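Local coordinates for protein 1-deoxy-D-xylulose 5-phosphate reductoisomerase (Moraxella catarrhalis, PDB 4ZQG) that catalyses the NAD(P)H-dependent rearrangement and reduction of 1-deoxy-D-xylulose 5-phosphate to 2-C-methyl-D-erythritol 4-phosphate, a step of the MEP pathway that fosmidomycin blocks, at residues I35-F41 / P56-S62; L115-G121 / T142-A148. All coordinates share one frame; numbering follows the deposited sequence.

Contact 1: I35-F41 / P56-S62; sequences IHALTGF and PVKICTS. With NAD (nicotinamide-adenine-dinucleotide), chain C.
A37, L38 and T39 pair in parallel with K58, I59 and C60, the strand axes 4.9 Å apart at their closest and 15° from exact alignment. K58 N to H36 O (3.1 Å) and G40 N to C60 O secure the two ends of the pairing; the two bonds between them, L38 N to K58 O and C60 N to L38 O, are long and weak. At the start of the pair, CB of V57 lies over a face of the H36 imidazole, 4.1 Å from its centroid, a CH-pi contact. The H36 ring reaches this place because CG stands anti to the backbone N (chi1 177°). K58 runs alongside the same ring with its chain extended, and the polar ends of both converge on D95, which hydrogen-bonds H36 NE2 and forms a salt bridge with K58 NZ; K58 NZ also pairs with E91. At the other end the F41 ring is sandwiched: CB of S62 sits 3.7 Å from its centroid over one face, and the NAD adenine atom C6A covers the opposite face. F41 N also donates to the ribose oxygen O2B of NAD, at 2.8 Å, so backbone and ring grip the adenosine half together, as expected at the C-terminal edge of a Rossmann sheet. The segments belong to a beta-alpha-beta unit whose helix 44-54 packs against I35 and L38, while helix 85-93 meets A37, T39 and C60 on the other face; strand 7-12 adjoins 33-39 on the side away from 58-61.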
ATOM      1  N   ILE A  35     -17.140  -6.311 -26.365  1.00 61.40           N
ATOM      2  CA  ILE A  35     -15.962  -6.345 -27.231  1.00 59.04           C
ATOM      3  C   ILE A  35     -16.269  -5.743 -28.593  1.00 58.37           C
ATOM      4  O   ILE A  35     -17.004  -6.282 -29.346  1.00 59.88           O
ATOM      5  CB  ILE A  35     -15.462  -7.756 -27.494  1.00 58.39           C
ATOM      6  CG1 ILE A  35     -15.254  -8.545 -26.205  1.00 58.16           C
ATOM      7  CG2 ILE A  35     -14.192  -7.698 -28.308  1.00 58.88           C
ATOM      8  CD1 ILE A  35     -14.509  -7.831 -25.135  1.00 58.55           C
ATOM      9  N   HIS A  36     -15.688  -4.617 -28.919  1.00 57.21           N
ATOM     10  CA  HIS A  36     -15.888  -4.032 -30.207  1.00 56.55           C
ATOM     11  C   HIS A  36     -14.823  -4.503 -31.172  1.00 55.83           C
ATOM     12  O   HIS A  36     -15.106  -4.629 -32.348  1.00 56.67           O
ATOM     13  CB  HIS A  36     -15.845  -2.536 -30.066  1.00 57.19           C
ATOM     14  CG  HIS A  36     -15.966  -1.806 -31.352  1.00 58.52           C
ATOM     15  ND1 HIS A  36     -17.183  -1.489 -31.911  1.00 60.35           N
ATOM     16  CD2 HIS A  36     -15.019  -1.301 -32.177  1.00 58.12           C
ATOM     17  CE1 HIS A  36     -16.977  -0.832 -33.039  1.00 60.79           C
ATOM     18  NE2 HIS A  36     -15.675  -0.680 -33.205  1.00 59.34           N
ATOM     19  N   ALA A  37     -13.600  -4.767 -30.710  1.00 53.89           N
ATOM     20  CA  ALA A  37     -12.554  -5.200 -31.628  1.00 53.39           C
ATOM     21  C   ALA A  37     -11.479  -6.016 -30.973  1.00 52.59           C
ATOM     22  O   ALA A  37     -11.280  -5.913 -29.811  1.00 51.52           O
ATOM     23  CB  ALA A  37     -11.936  -4.016 -32.322  1.00 53.70           C
ATOM     24  N   LEU A  38     -10.813  -6.858 -31.758  1.00 53.36           N
ATOM     25  CA  LEU A  38      -9.736  -7.738 -31.290  1.00 52.47           C
ATOM     26  C   LEU A  38      -8.717  -7.776 -32.402  1.00 52.40           C
ATOM     27  O   LEU A  38      -9.107  -7.708 -33.533  1.00 53.51           O
ATOM     28  CB  LEU A  38     -10.249  -9.159 -31.075  1.00 52.61           C
ATOM     29  CG  LEU A  38     -11.408  -9.348 -30.115  1.00 52.77           C
ATOM     30  CD1 LEU A  38     -11.915 -10.770 -30.204  1.00 53.59           C
ATOM     31  CD2 LEU A  38     -10.962  -9.088 -28.699  1.00 52.38           C
ATOM     32  N   THR A  39      -7.433  -7.853 -32.098  1.00 52.01           N
ATOM     33  CA  THR A  39      -6.421  -7.877 -33.124  1.00 53.14           C
ATOM     34  C   THR A  39      -5.366  -8.882 -32.822  1.00 54.27           C
ATOM     35  O   THR A  39      -5.077  -9.143 -31.663  1.00 53.82           O
ATOM     36  CB  THR A  39      -5.680  -6.545 -33.269  1.00 54.23           C
ATOM     37  OG1 THR A  39      -4.566  -6.456 -32.355  1.00 52.71           O
ATOM     38  CG2 THR A  39      -6.643  -5.352 -33.136  1.00 54.60           C
ATOM     39  N   GLY A  40      -4.779  -9.432 -33.875  1.00 56.61           N
ATOM     40  CA  GLY A  40      -3.775 -10.482 -33.747  1.00 59.34           C
ATOM     41  C   GLY A  40      -2.894 -10.513 -34.978  1.00 62.79           C
ATOM     42  O   GLY A  40      -3.384 -10.362 -36.066  1.00 69.81           O
ATOM     43  N   PHE A  41      -1.597 -10.712 -34.829  1.00 64.54           N
ATOM     44  CA  PHE A  41      -0.711 -10.584 -35.965  1.00 67.33           C
ATOM     45  C   PHE A  41      -0.604 -11.912 -36.691  1.00 68.15           C
ATOM     46  O   PHE A  41      -0.952 -11.981 -37.849  1.00 71.02           O
ATOM     47  CB  PHE A  41       0.669 -10.059 -35.516  1.00 68.57           C
ATOM     48  CG  PHE A  41       1.556  -9.567 -36.644  1.00 69.26           C
ATOM     49  CD1 PHE A  41       2.668 -10.309 -37.050  1.00 69.34           C
ATOM     50  CD2 PHE A  41       1.297  -8.343 -37.280  1.00 68.70           C
ATOM     51  CE1 PHE A  41       3.493  -9.847 -38.064  1.00 69.18           C
ATOM     52  CE2 PHE A  41       2.125  -7.879 -38.293  1.00 67.87           C
ATOM     53  CZ  PHE A  41       3.224  -8.629 -38.674  1.00 69.05           C
ATOM     54  N   PRO A  56     -17.127  -9.718 -32.472  1.00 58.02           N
ATOM     55  CA  PRO A  56     -16.673  -8.347 -32.501  1.00 56.34           C
ATOM     56  C   PRO A  56     -17.098  -7.642 -33.769  1.00 56.93           C
ATOM     57  O   PRO A  56     -17.247  -8.283 -34.802  1.00 57.16           O
ATOM     58  CB  PRO A  56     -15.165  -8.491 -32.540  1.00 55.04           C
ATOM     59  CG  PRO A  56     -14.924  -9.770 -33.169  1.00 55.37           C
ATOM     60  CD  PRO A  56     -15.996 -10.646 -32.611  1.00 56.57           C
ATOM     61  N   VAL A  57     -17.253  -6.329 -33.695  1.00 56.04           N
ATOM     62  CA  VAL A  57     -17.564  -5.549 -34.865  1.00 56.15           C
ATOM     63  C   VAL A  57     -16.398  -5.554 -35.839  1.00 56.39           C
ATOM     64  O   VAL A  57     -16.602  -5.614 -37.015  1.00 57.69           O
ATOM     65  CB  VAL A  57     -18.013  -4.122 -34.486  1.00 55.99           C
ATOM     66  CG1 VAL A  57     -18.321  -3.302 -35.721  1.00 56.79           C
ATOM     67  CG2 VAL A  57     -19.234  -4.189 -33.582  1.00 56.31           C
ATOM     68  N   LYS A  58     -15.166  -5.507 -35.361  1.00 57.67           N
ATOM     69  CA  LYS A  58     -13.999  -5.440 -36.248  1.00 58.60           C
ATOM     70  C   LYS A  58     -12.888  -6.270 -35.695  1.00 56.54           C
ATOM     71  O   LYS A  58     -12.747  -6.391 -34.488  1.00 56.87           O
ATOM     72  CB  LYS A  58     -13.459  -3.999 -36.367  1.00 60.73           C
ATOM     73  CG  LYS A  58     -14.502  -2.906 -36.518  1.00 62.66           C
ATOM     74  CD  LYS A  58     -13.880  -1.593 -37.005  1.00 64.42           C
ATOM     75  CE  LYS A  58     -14.968  -0.557 -37.289  1.00 66.17           C
ATOM     76  NZ  LYS A  58     -14.415   0.805 -37.431  1.00 66.29           N
ATOM     77  N   ILE A  59     -12.070  -6.814 -36.569  1.00 55.98           N
ATOM     78  CA  ILE A  59     -10.810  -7.416 -36.154  1.00 55.85           C
ATOM     79  C   ILE A  59      -9.765  -7.034 -37.186  1.00 56.30           C
ATOM     80  O   ILE A  59     -10.113  -6.603 -38.283  1.00 57.14           O
ATOM     81  CB  ILE A  59     -10.880  -8.946 -36.020  1.00 56.05           C
ATOM     82  CG1 ILE A  59     -11.116  -9.569 -37.408  1.00 58.87           C
ATOM     83  CG2 ILE A  59     -11.948  -9.323 -35.018  1.00 55.18           C
ATOM     84  CD1 ILE A  59     -11.486 -11.042 -37.375  1.00 60.04           C
ATOM     85  N   CYS A  60      -8.496  -7.167 -36.821  1.00 55.90           N
ATOM     86  CA  CYS A  60      -7.396  -6.739 -37.649  1.00 56.34           C
ATOM     87  C   CYS A  60      -6.333  -7.769 -37.524  1.00 56.77           C
ATOM     88  O   CYS A  60      -6.091  -8.246 -36.418  1.00 58.17           O
ATOM     89  CB  CYS A  60      -6.847  -5.398 -37.135  1.00 56.07           C
ATOM     90  SG  CYS A  60      -5.419  -4.753 -38.040  1.00 55.68           S
ATOM     91  N   THR A  61      -5.668  -8.090 -38.628  1.00 57.05           N
ATOM     92  CA  THR A  61      -4.534  -9.025 -38.606  1.00 56.46           C
ATOM     93  C   THR A  61      -3.401  -8.487 -39.449  1.00 57.41           C
ATOM     94  O   THR A  61      -3.480  -7.349 -39.958  1.00 57.43           O
ATOM     95  CB  THR A  61      -4.949 -10.437 -39.072  1.00 56.85           C
ATOM     96  OG1 THR A  61      -3.843 -11.335 -38.992  1.00 56.74           O
ATOM     97  CG2 THR A  61      -5.460 -10.416 -40.489  1.00 57.91           C
ATOM     98  N   SER A  62      -2.345  -9.288 -39.604  1.00 58.44           N
ATOM     99  CA  SER A  62      -1.245  -8.922 -40.498  1.00 60.20           C
ATOM    100  C   SER A  62      -1.683  -8.908 -41.949  1.00 63.36           C
ATOM    101  O   SER A  62      -2.642  -9.580 -42.301  1.00 63.13           O
ATOM    102  CB  SER A  62      -0.060  -9.877 -40.334  1.00 61.07           C
ATOM    103  OG  SER A  62      -0.209 -11.103 -41.021  1.00 61.06           O
TER
HETATM  104  PA  NAD C 501       2.926 -11.551 -26.651  1.00 62.32           P
HETATM  105  O1A NAD C 501       4.192 -11.734 -27.416  1.00 61.38           O
HETATM  106  O2A NAD C 501       2.346 -12.674 -25.817  1.00 63.15           O
HETATM  107  O5B NAD C 501       1.751 -10.926 -27.568  1.00 62.55           O
HETATM  108  C5B NAD C 501       1.903  -9.767 -28.372  1.00 63.69           C
HETATM  109  C4B NAD C 501       0.593  -9.422 -29.099  1.00 65.55           C
HETATM  110  O4B NAD C 501       0.892  -8.370 -30.035  1.00 65.62           O
HETATM  111  C3B NAD C 501      -0.003 -10.592 -29.893  1.00 66.06           C
HETATM  112  O3B NAD C 501      -1.433 -10.590 -29.862  1.00 65.19           O
HETATM  113  C2B NAD C 501       0.491 -10.335 -31.308  1.00 66.67           C
HETATM  114  O2B NAD C 501      -0.453 -10.704 -32.313  1.00 67.18           O
HETATM  115  C1B NAD C 501       0.732  -8.831 -31.375  1.00 67.13           C
HETATM  116  N9A NAD C 501       1.913  -8.504 -32.228  1.00 68.81           N
HETATM  117  C8A NAD C 501       3.132  -9.066 -32.135  1.00 69.50           C
HETATM  118  N7A NAD C 501       3.979  -8.558 -33.062  1.00 69.07           N
HETATM  119  C5A NAD C 501       3.306  -7.655 -33.773  1.00 68.03           C
HETATM  120  C6A NAD C 501       3.660  -6.780 -34.914  1.00 68.92           C
HETATM  121  N6A NAD C 501       4.927  -6.796 -35.437  1.00 70.26           N
HETATM  122  N1A NAD C 501       2.664  -5.995 -35.373  1.00 66.69           N
HETATM  123  C2A NAD C 501       1.403  -6.015 -34.850  1.00 67.37           C
HETATM  124  N3A NAD C 501       1.007  -6.794 -33.817  1.00 66.48           N
HETATM  125  C4A NAD C 501       1.927  -7.622 -33.244  1.00 68.19           C
HETATM  126  O3  NAD C 501       3.189 -10.263 -25.708  1.00 64.62           O
HETATM  127  PN  NAD C 501       2.852 -10.045 -24.146  1.00 60.55           P
HETATM  128  O1N NAD C 501       3.884 -10.863 -23.400  1.00 60.38           O
HETATM  129  O2N NAD C 501       1.356 -10.162 -23.971  1.00 58.61           O
HETATM  130  O5D NAD C 501       3.269  -8.495 -24.079  1.00 64.61           O
HETATM  131  C5D NAD C 501       2.383  -7.456 -24.503  1.00 65.61           C
HETATM  132  C4D NAD C 501       2.873  -6.103 -23.984  1.00 67.38           C
HETATM  133  O4D NAD C 501       2.548  -5.913 -22.604  1.00 69.58           O
HETATM  134  C3D NAD C 501       4.383  -6.002 -24.093  1.00 67.52           C
HETATM  135  O3D NAD C 501       4.691  -4.650 -24.415  1.00 65.20           O
HETATM  136  C2D NAD C 501       4.888  -6.403 -22.725  1.00 68.55           C
HETATM  137  O2D NAD C 501       6.193  -5.864 -22.470  1.00 68.81           O
HETATM  138  C1D NAD C 501       3.763  -5.875 -21.827  1.00 69.61           C
HETATM  139  N1N NAD C 501       3.622  -6.653 -20.587  1.00 70.35           N
HETATM  140  C2N NAD C 501       3.307  -7.972 -20.619  1.00 69.89           C
HETATM  141  C3N NAD C 501       3.206  -8.723 -19.429  1.00 69.06           C
HETATM  142  C7N NAD C 501       2.833 -10.184 -19.419  1.00 67.87           C
HETATM  143  O7N NAD C 501       2.477 -10.709 -18.379  1.00 65.08           O
HETATM  144  N7N NAD C 501       2.873 -10.895 -20.545  1.00 69.96           N
HETATM  145  C4N NAD C 501       3.429  -8.082 -18.220  1.00 64.65           C
HETATM  146  C5N NAD C 501       3.728  -6.743 -18.230  1.00 64.77           C
HETATM  147  C6N NAD C 501       3.828  -6.033 -19.413  1.00 66.65           C

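Contact 2: L115-G121 / T142-A148; sequences LAAAGAG and TAKKHGA
The imidazole of H146 turns one face to the C-terminal turn of helix 111-120: the carbonyl oxygen of G119 stands 3.3 Å above the ring plane, displaced toward the rim, with G119 O 3.4 Å from H146 CG. At its edge the same ring is steadied by its own helix, since H146 ND1 makes a weak bond, at 3.3 Å, to T142 O lying in the ring plane. A chi1 of -73°, which sets CG beside the backbone N, turns the ring back along the helix to that carbonyl. One turn earlier, T142 sends its methyl rather than its hydroxyl across the gap. CG2, anti to the backbone N (chi1 -59° for OG1), comes within 3.7 Å of G119 N, while OG1 is bonded to L138 O of the preceding turn. Both the T142 methyl and the H146 ring thus meet backbone atoms of G119, the methyl at N and CA, the ring at O. Between these outer contacts the alanines pack closely: A118 CB lies 4.0 Å from A143 CB, and A148 CB is 3.6 Å from A118 O. The local helix axes run 24° from parallel and 7.7 Å apart at their closest, a spacing that small residues permit. Both helices terminate here at glycines of positive phi, G121 in a Schellman motif and G147 one residue past H146; G121 CA approaches H146 O. Helices 111-120 and 130-146 are the successive beta-alpha-beta crossovers before and after strand 123-126, packed side by side on one face of the parallel sheet. A117 and A118 rest on I124 of that strand, L115 leans on L138 and V139 further up helix 130-146, and A116 and A117 turn to helix 85-93.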
ATOM      1  N   LEU A 115      -0.718   5.929 -30.047  1.00 54.64           N
ATOM      2  CA  LEU A 115      -0.908   7.332 -30.310  1.00 57.16           C
ATOM      3  C   LEU A 115      -2.275   7.665 -30.842  1.00 58.02           C
ATOM      4  O   LEU A 115      -2.897   8.635 -30.398  1.00 58.88           O
ATOM      5  CB  LEU A 115       0.095   7.848 -31.314  1.00 59.61           C
ATOM      6  CG  LEU A 115       1.506   8.034 -30.810  1.00 61.49           C
ATOM      7  CD1 LEU A 115       2.413   8.297 -31.996  1.00 63.74           C
ATOM      8  CD2 LEU A 115       1.599   9.191 -29.853  1.00 63.43           C
ATOM      9  N   ALA A 116      -2.718   6.919 -31.839  1.00 58.00           N
ATOM     10  CA  ALA A 116      -4.069   7.096 -32.380  1.00 58.86           C
ATOM     11  C   ALA A 116      -5.102   7.095 -31.254  1.00 58.47           C
ATOM     12  O   ALA A 116      -6.006   7.919 -31.224  1.00 58.43           O
ATOM     13  CB  ALA A 116      -4.394   5.989 -33.390  1.00 58.46           C
ATOM     14  N   ALA A 117      -4.964   6.151 -30.335  1.00 58.87           N
ATOM     15  CA  ALA A 117      -5.843   6.095 -29.171  1.00 59.28           C
ATOM     16  C   ALA A 117      -5.685   7.373 -28.275  1.00 59.01           C
ATOM     17  O   ALA A 117      -6.670   7.970 -27.851  1.00 60.48           O
ATOM     18  CB  ALA A 117      -5.579   4.822 -28.380  1.00 58.14           C
ATOM     19  N   ALA A 118      -4.468   7.816 -28.017  1.00 57.41           N
ATOM     20  CA  ALA A 118      -4.312   9.057 -27.264  1.00 57.79           C
ATOM     21  C   ALA A 118      -4.894  10.229 -28.058  1.00 58.54           C
ATOM     22  O   ALA A 118      -5.595  11.077 -27.491  1.00 58.60           O
ATOM     23  CB  ALA A 118      -2.863   9.294 -26.892  1.00 57.00           C
ATOM     24  N   GLY A 119      -4.678  10.231 -29.373  1.00 58.37           N
ATOM     25  CA  GLY A 119      -5.186  11.295 -30.243  1.00 59.53           C
ATOM     26  C   GLY A 119      -6.702  11.391 -30.265  1.00 61.11           C
ATOM     27  O   GLY A 119      -7.256  12.457 -30.541  1.00 62.04           O
ATOM     28  N   ALA A 120      -7.357  10.258 -29.996  1.00 61.46           N
ATOM     29  CA  ALA A 120      -8.807  10.114 -30.090  1.00 62.66           C
ATOM     30  C   ALA A 120      -9.452  10.298 -28.744  1.00 64.05           C
ATOM     31  O   ALA A 120     -10.679  10.257 -28.616  1.00 66.80           O
ATOM     32  CB  ALA A 120      -9.142   8.735 -30.614  1.00 61.49           C
ATOM     33  N   GLY A 121      -8.618  10.422 -27.732  1.00 63.67           N
ATOM     34  CA  GLY A 121      -9.074  10.724 -26.417  1.00 64.63           C
ATOM     35  C   GLY A 121      -9.652   9.512 -25.752  1.00 64.15           C
ATOM     36  O   GLY A 121     -10.682   9.617 -25.128  1.00 69.14           O
ATOM     37  N   THR A 142       0.177  14.203 -26.201  1.00 62.39           N
ATOM     38  CA  THR A 142      -0.983  13.949 -27.068  1.00 62.63           C
ATOM     39  C   THR A 142      -2.228  13.561 -26.274  1.00 60.48           C
ATOM     40  O   THR A 142      -3.330  14.073 -26.526  1.00 58.98           O
ATOM     41  CB  THR A 142      -0.673  12.865 -28.129  1.00 64.14           C
ATOM     42  OG1 THR A 142       0.445  13.283 -28.944  1.00 64.18           O
ATOM     43  CG2 THR A 142      -1.905  12.612 -29.002  1.00 63.96           C
ATOM     44  N   ALA A 143      -2.034  12.670 -25.307  1.00 60.31           N
ATOM     45  CA  ALA A 143      -3.110  12.291 -24.360  1.00 60.56           C
ATOM     46  C   ALA A 143      -3.682  13.475 -23.583  1.00 62.32           C
ATOM     47  O   ALA A 143      -4.908  13.670 -23.555  1.00 60.93           O
ATOM     48  CB  ALA A 143      -2.626  11.219 -23.407  1.00 59.26           C
ATOM     49  N   LYS A 144      -2.793  14.280 -22.989  1.00 63.93           N
ATOM     50  CA  LYS A 144      -3.234  15.457 -22.238  1.00 66.46           C
ATOM     51  C   LYS A 144      -4.028  16.411 -23.100  1.00 66.64           C
ATOM     52  O   LYS A 144      -5.111  16.862 -22.718  1.00 65.51           O
ATOM     53  CB  LYS A 144      -2.057  16.158 -21.545  1.00 69.16           C
ATOM     54  CG  LYS A 144      -1.665  15.476 -20.237  1.00 71.71           C
ATOM     55  CD  LYS A 144      -0.629  16.255 -19.469  1.00 77.69           C
ATOM     56  CE  LYS A 144      -0.046  15.419 -18.348  1.00 81.07           C
ATOM     57  NZ  LYS A 144      -1.109  14.993 -17.396  1.00 83.44           N
ATOM     58  N   LYS A 145      -3.493  16.675 -24.282  1.00 68.48           N
ATOM     59  CA  LYS A 145      -4.137  17.543 -25.258  1.00 70.96           C
ATOM     60  C   LYS A 145      -5.547  17.051 -25.639  1.00 70.79           C
ATOM     61  O   LYS A 145      -6.453  17.848 -25.778  1.00 71.50           O
ATOM     62  CB  LYS A 145      -3.225  17.706 -26.500  1.00 72.71           C
ATOM     63  CG  LYS A 145      -3.751  18.649 -27.580  1.00 75.47           C
ATOM     64  CD  LYS A 145      -2.693  19.014 -28.613  1.00 76.80           C
ATOM     65  CE  LYS A 145      -3.330  19.579 -29.885  1.00 79.56           C
ATOM     66  N   HIS A 146      -5.765  15.749 -25.775  1.00 71.65           N
ATOM     67  CA  HIS A 146      -7.068  15.295 -26.260  1.00 71.21           C
ATOM     68  C   HIS A 146      -8.011  14.666 -25.247  1.00 70.86           C
ATOM     69  O   HIS A 146      -9.124  14.270 -25.593  1.00 72.25           O
ATOM     70  CB  HIS A 146      -6.859  14.381 -27.433  1.00 70.96           C
ATOM     71  CG  HIS A 146      -6.448  15.118 -28.661  1.00 72.77           C
ATOM     72  ND1 HIS A 146      -5.125  15.314 -29.005  1.00 73.53           N
ATOM     73  CD2 HIS A 146      -7.184  15.749 -29.604  1.00 73.07           C
ATOM     74  CE1 HIS A 146      -5.066  16.007 -30.127  1.00 73.90           C
ATOM     75  NE2 HIS A 146      -6.301  16.281 -30.510  1.00 74.55           N
ATOM     76  N   GLY A 147      -7.598  14.589 -23.995  1.00 68.54           N
ATOM     77  CA  GLY A 147      -8.482  14.064 -22.973  1.00 67.92           C
ATOM     78  C   GLY A 147      -8.434  12.560 -22.859  1.00 66.71           C
ATOM     79  O   GLY A 147      -9.370  11.946 -22.379  1.00 68.61           O
ATOM     80  N   ALA A 148      -7.337  11.963 -23.285  1.00 64.96           N
ATOM     81  CA  ALA A 148      -7.135  10.549 -23.088  1.00 64.38           C
ATOM     82  C   ALA A 148      -6.629  10.336 -21.666  1.00 64.68           C
ATOM     83  O   ALA A 148      -5.891  11.160 -21.149  1.00 65.24           O
ATOM     84  CB  ALA A 148      -6.153   9.985 -24.125  1.00 62.92           C
TER

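Overall arrangement
Both contacts belong to the architecture around the seven-stranded parallel sheet, but they join different layers of it. Contact 1 is strand to strand and largely buried; contact 2 is helix to helix and only partly so, with exposed H146 and G147 at its margin. Backbone bonds unite contact 1, whereas contact 2 relies on methyl packing and on an imidazole laid against a backbone carbonyl, without a bond between its segments. Helix 85-93 touches side chains of both. Their centres are 21 Å apart, with nearest atoms about 11 Å away, and they follow one another along the chain. Of the two, contact 1 alone contributes here to binding NAD, through G40 and F41.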